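Local coordinates for protein lytic polysaccharide monooxygenase (Neurospora crassa, PDB 4QI8) that probably cleaves cellulose chains oxidatively, using a copper ion that must first be reduced and oxygen or hydrogen peroxide as co-substrate, at residues 29-43 / 150-162. Sequence-based numbering, arbitrary orientation.
With NO3 (nitrate ion), chain D.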
ATOM      1  N   ASN A  29       2.395  -4.469  16.114  1.00  6.04           N
ATOM      2  CA  ASN A  29       3.015  -3.520  15.180  1.00  6.24           C
ATOM      3  C   ASN A  29       4.032  -4.178  14.250  1.00  5.57           C
ATOM      4  O   ASN A  29       4.881  -3.496  13.686  1.00  6.29           O
ATOM      5  CB  ASN A  29       3.687  -2.351  15.914  1.00  7.23           C
ATOM      6  CG  ASN A  29       2.798  -1.740  16.938  1.00  9.89           C
ATOM      7  OD1 ASN A  29       1.662  -1.382  16.640  1.00 10.49           O
ATOM      8  ND2 ASN A  29       3.287  -1.653  18.172  1.00 14.52           N
ATOM      9  N   GLY A  30       3.941  -5.496  14.074  1.00  5.37           N
ATOM     10  CA  GLY A  30       4.937  -6.214  13.308  1.00  5.69           C
ATOM     11  C   GLY A  30       4.657  -6.267  11.822  1.00  5.18           C
ATOM     12  O   GLY A  30       3.812  -5.543  11.298  1.00  5.55           O
ATOM     13  N   PHE A  31       5.403  -7.129  11.139  1.00  5.29           N
ATOM     14  CA  PHE A  31       5.422  -7.158   9.691  1.00  5.18           C
ATOM     15  C   PHE A  31       4.994  -8.499   9.117  1.00  5.12           C
ATOM     16  O   PHE A  31       4.834  -9.495   9.829  1.00  5.76           O
ATOM     17  CB  PHE A  31       6.826  -6.761   9.170  1.00  5.13           C
ATOM     18  CG  PHE A  31       7.969  -7.558   9.749  1.00  5.02           C
ATOM     19  CD1 PHE A  31       8.373  -8.739   9.161  1.00  5.17           C
ATOM     20  CD2 PHE A  31       8.666  -7.113  10.865  1.00  5.75           C
ATOM     21  CE1 PHE A  31       9.447  -9.454   9.657  1.00  5.80           C
ATOM     22  CE2 PHE A  31       9.736  -7.846  11.375  1.00  5.79           C
ATOM     23  CZ  PHE A  31      10.124  -9.017  10.765  1.00  5.73           C
ATOM     24  N   VAL A  32       4.782  -8.470   7.808  1.00  5.13           N
ATOM     25  CA  VAL A  32       4.697  -9.641   6.942  1.00  5.06           C
ATOM     26  C   VAL A  32       6.063  -9.820   6.282  1.00  5.66           C
ATOM     27  O   VAL A  32       6.613  -8.852   5.770  1.00  6.00           O
ATOM     28  CB  VAL A  32       3.632  -9.411   5.837  1.00  5.51           C
ATOM     29  CG1 VAL A  32       3.619 -10.539   4.811  1.00  5.87           C
ATOM     30  CG2 VAL A  32       2.247  -9.211   6.440  1.00  5.92           C
ATOM     31  N   ASP A  33       6.625 -11.032   6.304  1.00  5.35           N
ATOM     32  CA  ASP A  33       7.864 -11.283   5.570  1.00  5.60           C
ATOM     33  C   ASP A  33       7.686 -12.378   4.529  1.00  5.31           C
ATOM     34  O   ASP A  33       8.661 -12.798   3.911  1.00  6.22           O
ATOM     35  CB  ASP A  33       9.058 -11.559   6.498  1.00  5.81           C
ATOM     36  CG  ASP A  33       8.876 -12.788   7.359  1.00  5.87           C
ATOM     37  OD1 ASP A  33       7.972 -13.600   7.066  1.00  6.43           O
ATOM     38  OD2 ASP A  33       9.662 -12.947   8.333  1.00  6.38           O
ATOM     39  N   ASN A  34       6.438 -12.785   4.296  1.00  5.53           N
ATOM     40  CA  ASN A  34       6.086 -13.857   3.385  1.00  5.82           C
ATOM     41  C   ASN A  34       5.306 -13.279   2.199  1.00  5.17           C
ATOM     42  O   ASN A  34       4.101 -13.029   2.311  1.00  5.36           O
ATOM     43  CB  ASN A  34       5.211 -14.858   4.133  1.00  6.24           C
ATOM     44  CG  ASN A  34       4.932 -16.099   3.327  1.00  6.14           C
ATOM     45  OD1 ASN A  34       5.285 -16.180   2.143  1.00  6.17           O
ATOM     46  ND2 ASN A  34       4.310 -17.081   3.961  1.00  6.33           N
ATOM     47  N   VAL A  35       5.961 -13.086   1.059  1.00  5.56           N
ATOM     48  CA  VAL A  35       5.264 -12.527  -0.093  1.00  5.59           C
ATOM     49  C   VAL A  35       4.208 -13.491  -0.661  1.00  5.87           C
ATOM     50  O   VAL A  35       3.382 -13.092  -1.480  1.00  5.89           O
ATOM     51  CB  VAL A  35       6.233 -12.113  -1.212  1.00  7.74           C
ATOM     52  CG1 VAL A  35       7.131 -10.977  -0.739  1.00  9.71           C
ATOM     53  CG2 VAL A  35       7.040 -13.309  -1.715  1.00  9.33           C
ATOM     54  N   ASN A  36       4.211 -14.746  -0.209  1.00  5.62           N
ATOM     55  CA  ASN A  36       3.235 -15.748  -0.649  1.00  6.33           C
ATOM     56  C   ASN A  36       2.036 -15.911   0.277  1.00  5.98           C
ATOM     57  O   ASN A  36       1.148 -16.703  -0.001  1.00  8.57           O
ATOM     58  CB  ASN A  36       3.938 -17.092  -0.816  1.00  8.59           C
ATOM     59  CG  ASN A  36       5.112 -16.999  -1.762  1.00  9.40           C
ATOM     60  OD1 ASN A  36       6.253 -17.285  -1.397  1.00 15.79           O
ATOM     61  ND2 ASN A  36       4.848 -16.570  -2.969  1.00  7.91           N
ATOM     62  N   SER A  37       2.021 -15.171   1.375  1.00  5.67           N
ATOM     63  CA  SER A  37       0.921 -15.226   2.323  1.00  5.66           C
ATOM     64  C   SER A  37      -0.260 -14.376   1.877  1.00  5.68           C
ATOM     65  O   SER A  37      -0.086 -13.327   1.255  1.00  5.52           O
ATOM     66  CB  SER A  37       1.413 -14.687   3.668  0.97  5.84           C
ATOM     67  OG  SER A  37       0.359 -14.576   4.599  0.98  6.26           O
ATOM     68  N   GLN A  38      -1.465 -14.796   2.245  1.00  5.47           N
ATOM     69  CA  GLN A  38      -2.626 -13.929   2.084  1.00  5.48           C
ATOM     70  C   GLN A  38      -2.426 -12.592   2.798  1.00  5.65           C
ATOM     71  O   GLN A  38      -3.012 -11.583   2.412  1.00  5.49           O
ATOM     72  CB  GLN A  38      -3.901 -14.606   2.599  1.00  6.96           C
ATOM     73  CG  GLN A  38      -4.276 -15.849   1.816  1.00  8.66           C
ATOM     74  CD  GLN A  38      -4.625 -15.513   0.389  1.00  8.77           C
ATOM     75  OE1 GLN A  38      -5.556 -14.746   0.137  1.00 10.14           O
ATOM     76  NE2 GLN A  38      -3.871 -16.062  -0.557  1.00 10.27           N
ATOM     77  N   GLN A  39      -1.630 -12.586   3.864  1.00  5.26           N
ATOM     78  CA  GLN A  39      -1.361 -11.345   4.580  1.00  5.37           C
ATOM     79  C   GLN A  39      -0.642 -10.281   3.747  1.00  4.66           C
ATOM     80  O   GLN A  39      -0.696  -9.110   4.099  1.00  5.20           O
ATOM     81  CB  GLN A  39      -0.584 -11.617   5.873  1.00  4.86           C
ATOM     82  CG  GLN A  39      -1.399 -12.330   6.932  1.00  5.23           C
ATOM     83  CD  GLN A  39      -0.593 -12.591   8.189  1.00  5.90           C
ATOM     84  OE1 GLN A  39       0.590 -12.929   8.121  1.00  7.92           O
ATOM     85  NE2 GLN A  39      -1.213 -12.402   9.336  1.00  5.57           N
ATOM     86  N   ILE A  40      -0.011 -10.660   2.638  1.00  4.94           N
ATOM     87  CA  ILE A  40       0.679  -9.663   1.803  1.00  4.54           C
ATOM     88  C   ILE A  40      -0.328  -8.706   1.173  1.00  4.72           C
ATOM     89  O   ILE A  40       0.023  -7.618   0.715  1.00  5.41           O
ATOM     90  CB  ILE A  40       1.609 -10.325   0.754  1.00  4.74           C
ATOM     91  CG1 ILE A  40       2.729  -9.378   0.282  1.00  5.74           C
ATOM     92  CG2 ILE A  40       0.799 -10.829  -0.426  1.00  6.01           C
ATOM     93  CD1 ILE A  40       3.764  -9.067   1.360  1.00  6.13           C
ATOM     94  N   ARG A  41      -1.598  -9.126   1.109  1.00  4.86           N
ATOM     95  CA  ARG A  41      -2.581  -8.290   0.435  1.00  4.76           C
ATOM     96  C   ARG A  41      -3.062  -7.150   1.344  1.00  4.97           C
ATOM     97  O   ARG A  41      -2.733  -6.002   1.119  1.00  5.43           O
ATOM     98  CB  ARG A  41      -3.753  -9.167  -0.078  1.00  5.67           C
ATOM     99  CG  ARG A  41      -4.817  -8.380  -0.812  1.00  5.65           C
ATOM    100  CD  ARG A  41      -5.951  -9.249  -1.373  1.00  8.04           C
ATOM    101  NE  ARG A  41      -6.482 -10.172  -0.373  1.00 10.26           N
ATOM    102  CZ  ARG A  41      -6.274 -11.491  -0.283  1.00  9.84           C
ATOM    103  NH1 ARG A  41      -5.528 -12.192  -1.153  1.00 10.09           N
ATOM    104  NH2 ARG A  41      -6.861 -12.160   0.715  1.00 11.01           N
ATOM    105  N   CYS A  42      -3.792  -7.499   2.398  1.00  4.91           N
ATOM    106  CA  CYS A  42      -4.348  -6.528   3.349  1.00  5.14           C
ATOM    107  C   CYS A  42      -4.028  -6.888   4.807  1.00  5.11           C
ATOM    108  O   CYS A  42      -4.692  -6.396   5.717  1.00  5.58           O
ATOM    109  CB  CYS A  42      -5.872  -6.340   3.162  1.00  5.75           C
ATOM    110  SG  CYS A  42      -6.278  -5.624   1.563  1.00  6.13           S
ATOM    111  N   PHE A  43      -3.014  -7.716   5.006  1.00  4.83           N
ATOM    112  CA  PHE A  43      -2.585  -8.137   6.344  1.00  5.38           C
ATOM    113  C   PHE A  43      -3.727  -8.794   7.129  1.00  5.18           C
ATOM    114  O   PHE A  43      -3.857  -8.588   8.340  1.00  5.40           O
ATOM    115  CB  PHE A  43      -1.954  -6.962   7.140  1.00  5.17           C
ATOM    116  CG  PHE A  43      -0.788  -7.355   8.052  1.00  5.00           C
ATOM    117  CD1 PHE A  43      -0.654  -8.640   8.572  1.00  5.35           C
ATOM    118  CD2 PHE A  43       0.175  -6.407   8.387  1.00  5.44           C
ATOM    119  CE1 PHE A  43       0.416  -8.972   9.384  1.00  5.56           C
ATOM    120  CE2 PHE A  43       1.241  -6.740   9.200  1.00  5.63           C
ATOM    121  CZ  PHE A  43       1.370  -8.021   9.685  1.00  5.55           C
ATOM    122  N   SER A 150      18.941 -10.872   2.840  1.00  7.81           N
ATOM    123  CA  SER A 150      18.609 -12.284   2.957  1.00  8.63           C
ATOM    124  C   SER A 150      17.185 -12.536   2.502  1.00  7.45           C
ATOM    125  O   SER A 150      16.307 -11.714   2.719  1.00  6.92           O
ATOM    126  CB  SER A 150      18.766 -12.740   4.407  1.00 12.04           C
ATOM    127  OG  SER A 150      20.117 -12.660   4.814  0.60 11.29           O
ATOM    128  N   SER A 151      16.949 -13.687   1.887  1.00  7.79           N
ATOM    129  CA  SER A 151      15.601 -14.033   1.472  1.00  7.98           C
ATOM    130  C   SER A 151      14.673 -14.085   2.675  1.00  6.54           C
ATOM    131  O   SER A 151      15.016 -14.655   3.727  1.00  6.73           O
ATOM    132  CB  SER A 151      15.589 -15.378   0.758  1.00 10.52           C
ATOM    133  OG  SER A 151      14.305 -15.651   0.224  1.00 14.31           O
ATOM    134  N   GLY A 152      13.494 -13.496   2.510  1.00  5.46           N
ATOM    135  CA  GLY A 152      12.491 -13.482   3.554  1.00  6.03           C
ATOM    136  C   GLY A 152      12.757 -12.487   4.666  1.00  5.68           C
ATOM    137  O   GLY A 152      12.093 -12.561   5.698  1.00  6.40           O
ATOM    138  N   ALA A 153      13.667 -11.532   4.443  1.00  5.36           N
ATOM    139  CA  ALA A 153      14.045 -10.569   5.477  1.00  6.14           C
ATOM    140  C   ALA A 153      13.461  -9.167   5.295  1.00  5.40           C
ATOM    141  O   ALA A 153      13.509  -8.368   6.223  1.00  5.61           O
ATOM    142  CB  ALA A 153      15.553 -10.499   5.627  1.00  6.85           C
ATOM    143  N   ALA A 154      12.929  -8.852   4.114  1.00  5.52           N
ATOM    144  CA  ALA A 154      12.214  -7.594   3.919  1.00  5.69           C
ATOM    145  C   ALA A 154      10.977  -7.586   4.809  1.00  5.27           C
ATOM    146  O   ALA A 154      10.304  -8.597   4.963  1.00  6.38           O
ATOM    147  CB  ALA A 154      11.835  -7.432   2.458  1.00  6.62           C
ATOM    148  N   GLN A 155      10.669  -6.424   5.369  1.00  5.23           N
ATOM    149  CA  GLN A 155       9.588  -6.286   6.345  1.00  5.12           C
ATOM    150  C   GLN A 155       8.461  -5.444   5.759  1.00  5.15           C
ATOM    151  O   GLN A 155       8.600  -4.232   5.585  1.00  6.25           O
ATOM    152  CB  GLN A 155      10.120  -5.622   7.623  1.00  5.47           C
ATOM    153  CG  GLN A 155      11.204  -6.447   8.287  1.00  5.52           C
ATOM    154  CD  GLN A 155      11.760  -5.837   9.555  1.00  5.80           C
ATOM    155  OE1 GLN A 155      11.379  -4.731   9.972  1.00  6.48           O
ATOM    156  NE2 GLN A 155      12.692  -6.553  10.171  1.00  6.54           N
ATOM    157  N   PHE A 156       7.333  -6.080   5.463  1.00  4.69           N
ATOM    158  CA  PHE A 156       6.189  -5.381   4.876  1.00  5.05           C
ATOM    159  C   PHE A 156       5.183  -4.986   5.960  1.00  4.82           C
ATOM    160  O   PHE A 156       4.686  -5.837   6.708  1.00  5.44           O
ATOM    161  CB  PHE A 156       5.482  -6.259   3.833  1.00  5.06           C
ATOM    162  CG  PHE A 156       6.325  -6.609   2.633  1.00  5.57           C
ATOM    163  CD1 PHE A 156       7.245  -7.646   2.678  1.00  6.32           C
ATOM    164  CD2 PHE A 156       6.151  -5.927   1.443  1.00  6.73           C
ATOM    165  CE1 PHE A 156       7.992  -7.970   1.560  1.00  7.34           C
ATOM    166  CE2 PHE A 156       6.890  -6.257   0.326  1.00  7.13           C
ATOM    167  CZ  PHE A 156       7.813  -7.280   0.391  1.00  8.46           C
ATOM    168  N   TYR A 157       4.879  -3.692   6.024  1.00  4.73           N
ATOM    169  CA  TYR A 157       3.909  -3.138   6.971  1.00  4.99           C
ATOM    170  C   TYR A 157       2.729  -2.649   6.127  1.00  4.58           C
ATOM    171  O   TYR A 157       2.888  -1.750   5.314  1.00  5.57           O
ATOM    172  CB  TYR A 157       4.547  -1.995   7.777  1.00  5.40           C
ATOM    173  CG  TYR A 157       5.749  -2.447   8.575  1.00  5.27           C
ATOM    174  CD1 TYR A 157       5.590  -2.957   9.868  1.00  5.14           C
ATOM    175  CD2 TYR A 157       7.040  -2.377   8.053  1.00  5.17           C
ATOM    176  CE1 TYR A 157       6.674  -3.385  10.607  1.00  5.23           C
ATOM    177  CE2 TYR A 157       8.132  -2.799   8.795  1.00  5.19           C
ATOM    178  CZ  TYR A 157       7.941  -3.304  10.069  1.00  5.45           C
ATOM    179  OH  TYR A 157       8.995  -3.742  10.839  1.00  5.76           O
ATOM    180  N   ILE A 158       1.568  -3.281   6.292  1.00  4.53           N
ATOM    181  CA  ILE A 158       0.468  -3.216   5.327  1.00  4.43           C
ATOM    182  C   ILE A 158      -0.868  -2.941   6.003  1.00  4.83           C
ATOM    183  O   ILE A 158      -1.118  -3.449   7.103  1.00  4.94           O
ATOM    184  CB  ILE A 158       0.368  -4.563   4.563  1.00  5.15           C
ATOM    185  CG1 ILE A 158       1.611  -4.780   3.698  1.00  5.67           C
ATOM    186  CG2 ILE A 158      -0.902  -4.650   3.713  1.00  5.44           C
ATOM    187  CD1 ILE A 158       1.833  -6.245   3.323  1.00  6.39           C
ATOM    188  N   SER A 159      -1.742  -2.200   5.321  1.00  4.79           N
ATOM    189  CA  SER A 159      -3.173  -2.271   5.612  1.00  4.99           C
ATOM    190  C   SER A 159      -3.944  -1.888   4.359  1.00  4.72           C
ATOM    191  O   SER A 159      -3.365  -1.433   3.373  1.00  5.34           O
ATOM    192  CB  SER A 159      -3.566  -1.351   6.778  1.00  4.79           C
ATOM    193  OG  SER A 159      -3.497  -0.003   6.359  1.00  5.33           O
ATOM    194  N   CYS A 160      -5.269  -2.041   4.431  1.00  4.92           N
ATOM    195  CA  CYS A 160      -6.162  -1.662   3.344  1.00  5.09           C
ATOM    196  C   CYS A 160      -7.367  -0.881   3.836  1.00  5.18           C
ATOM    197  O   CYS A 160      -8.054  -1.303   4.758  1.00  5.83           O
ATOM    198  CB  CYS A 160      -6.697  -2.890   2.618  1.00  6.31           C
ATOM    199  SG  CYS A 160      -5.430  -3.790   1.725  1.00  5.89           S
ATOM    200  N   ALA A 161      -7.620   0.239   3.165  1.00  5.67           N
ATOM    201  CA  ALA A 161      -8.761   1.101   3.439  1.00  6.07           C
ATOM    202  C   ALA A 161      -9.902   0.865   2.462  1.00  5.31           C
ATOM    203  O   ALA A 161      -9.679   0.519   1.304  1.00  6.98           O
ATOM    204  CB  ALA A 161      -8.334   2.557   3.387  1.00  6.83           C
ATOM    205  N   GLN A 162     -11.123   1.051   2.951  1.00  6.07           N
ATOM    206  CA  GLN A 162     -12.319   0.997   2.125  1.00  6.48           C
ATOM    207  C   GLN A 162     -12.732   2.400   1.727  1.00  7.04           C
ATOM    208  O   GLN A 162     -12.986   3.246   2.591  1.00  7.40           O
ATOM    209  CB  GLN A 162     -13.469   0.282   2.856  1.00  7.23           C
ATOM    210  CG  GLN A 162     -13.134  -1.173   3.164  1.00  7.72           C
ATOM    211  CD  GLN A 162     -14.243  -1.996   3.793  1.00  8.27           C
ATOM    212  OE1 GLN A 162     -14.012  -3.150   4.175  1.00  8.27           O
ATOM    213  NE2 GLN A 162     -15.451  -1.434   3.888  1.00  9.54           N
TER
HETATM  214  N   NO3 D 302       7.202  -9.292  13.952  1.00 11.46           N
HETATM  215  O1  NO3 D 302       7.306 -10.421  14.685  1.00 14.96           O
HETATM  216  O2  NO3 D 302       6.776  -9.245  12.675  1.00  8.54           O
HETATM  217  O3  NO3 D 302       7.534  -8.139  14.556  1.00 16.87           O
HETATM  218  O   HOH W   1      10.431 -10.683   3.186  1.00  6.83           O
HETATM  219  O   HOH W   2      12.161 -11.855   8.709  1.00  7.21           O
HETATM  220  O   HOH W   3      -5.901  -3.952   6.417  1.00  7.02           O
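V32 and F156 form an antiparallel hydrogen-bonded pair, a single bridge fastening segment 29-43, a loop with a short helical turn near 39-42, to strand 155-162 in the beta-sandwich of this AA9 monooxygenase. V32 N donates to F156 O at 2.9 Å, nearly straight at 172°, and F156 N returns the bond to V32 O. The pair illustrates how a long, mostly irregular segment can be secured to a sheet at a few points, with packing between them. On the buried side, I40 places CD1 over one face of the F156 ring, 3.9 Å from I158 CD1, while V35 CG1 meets the far end of that ring. Beyond I158, whose CG2 is 3.5 Å from R41 O, the C42-C160 disulfide makes the second tie.

Toward G152 the contact loosens: D33 and G152 are exposed, and a water donates to both D33 OD2 and G152 O. Between these extremes the contact borders the copper site, to which Y157 belongs. Y157 carries F31 CB over one ring face and donates from OH to Q155 OE1 at 2.7 Å. Q155, probably an oxygen-binding residue, extended beyond CG (chi2 -180°), sets CG over the centre of the F31 ring and its amide flat against the CE2 side, planes 7° apart. A nitrate, probably from the crystallisation liquor, takes the opposite face of F31, its O2 accepting from F31 N at 3.0 Å.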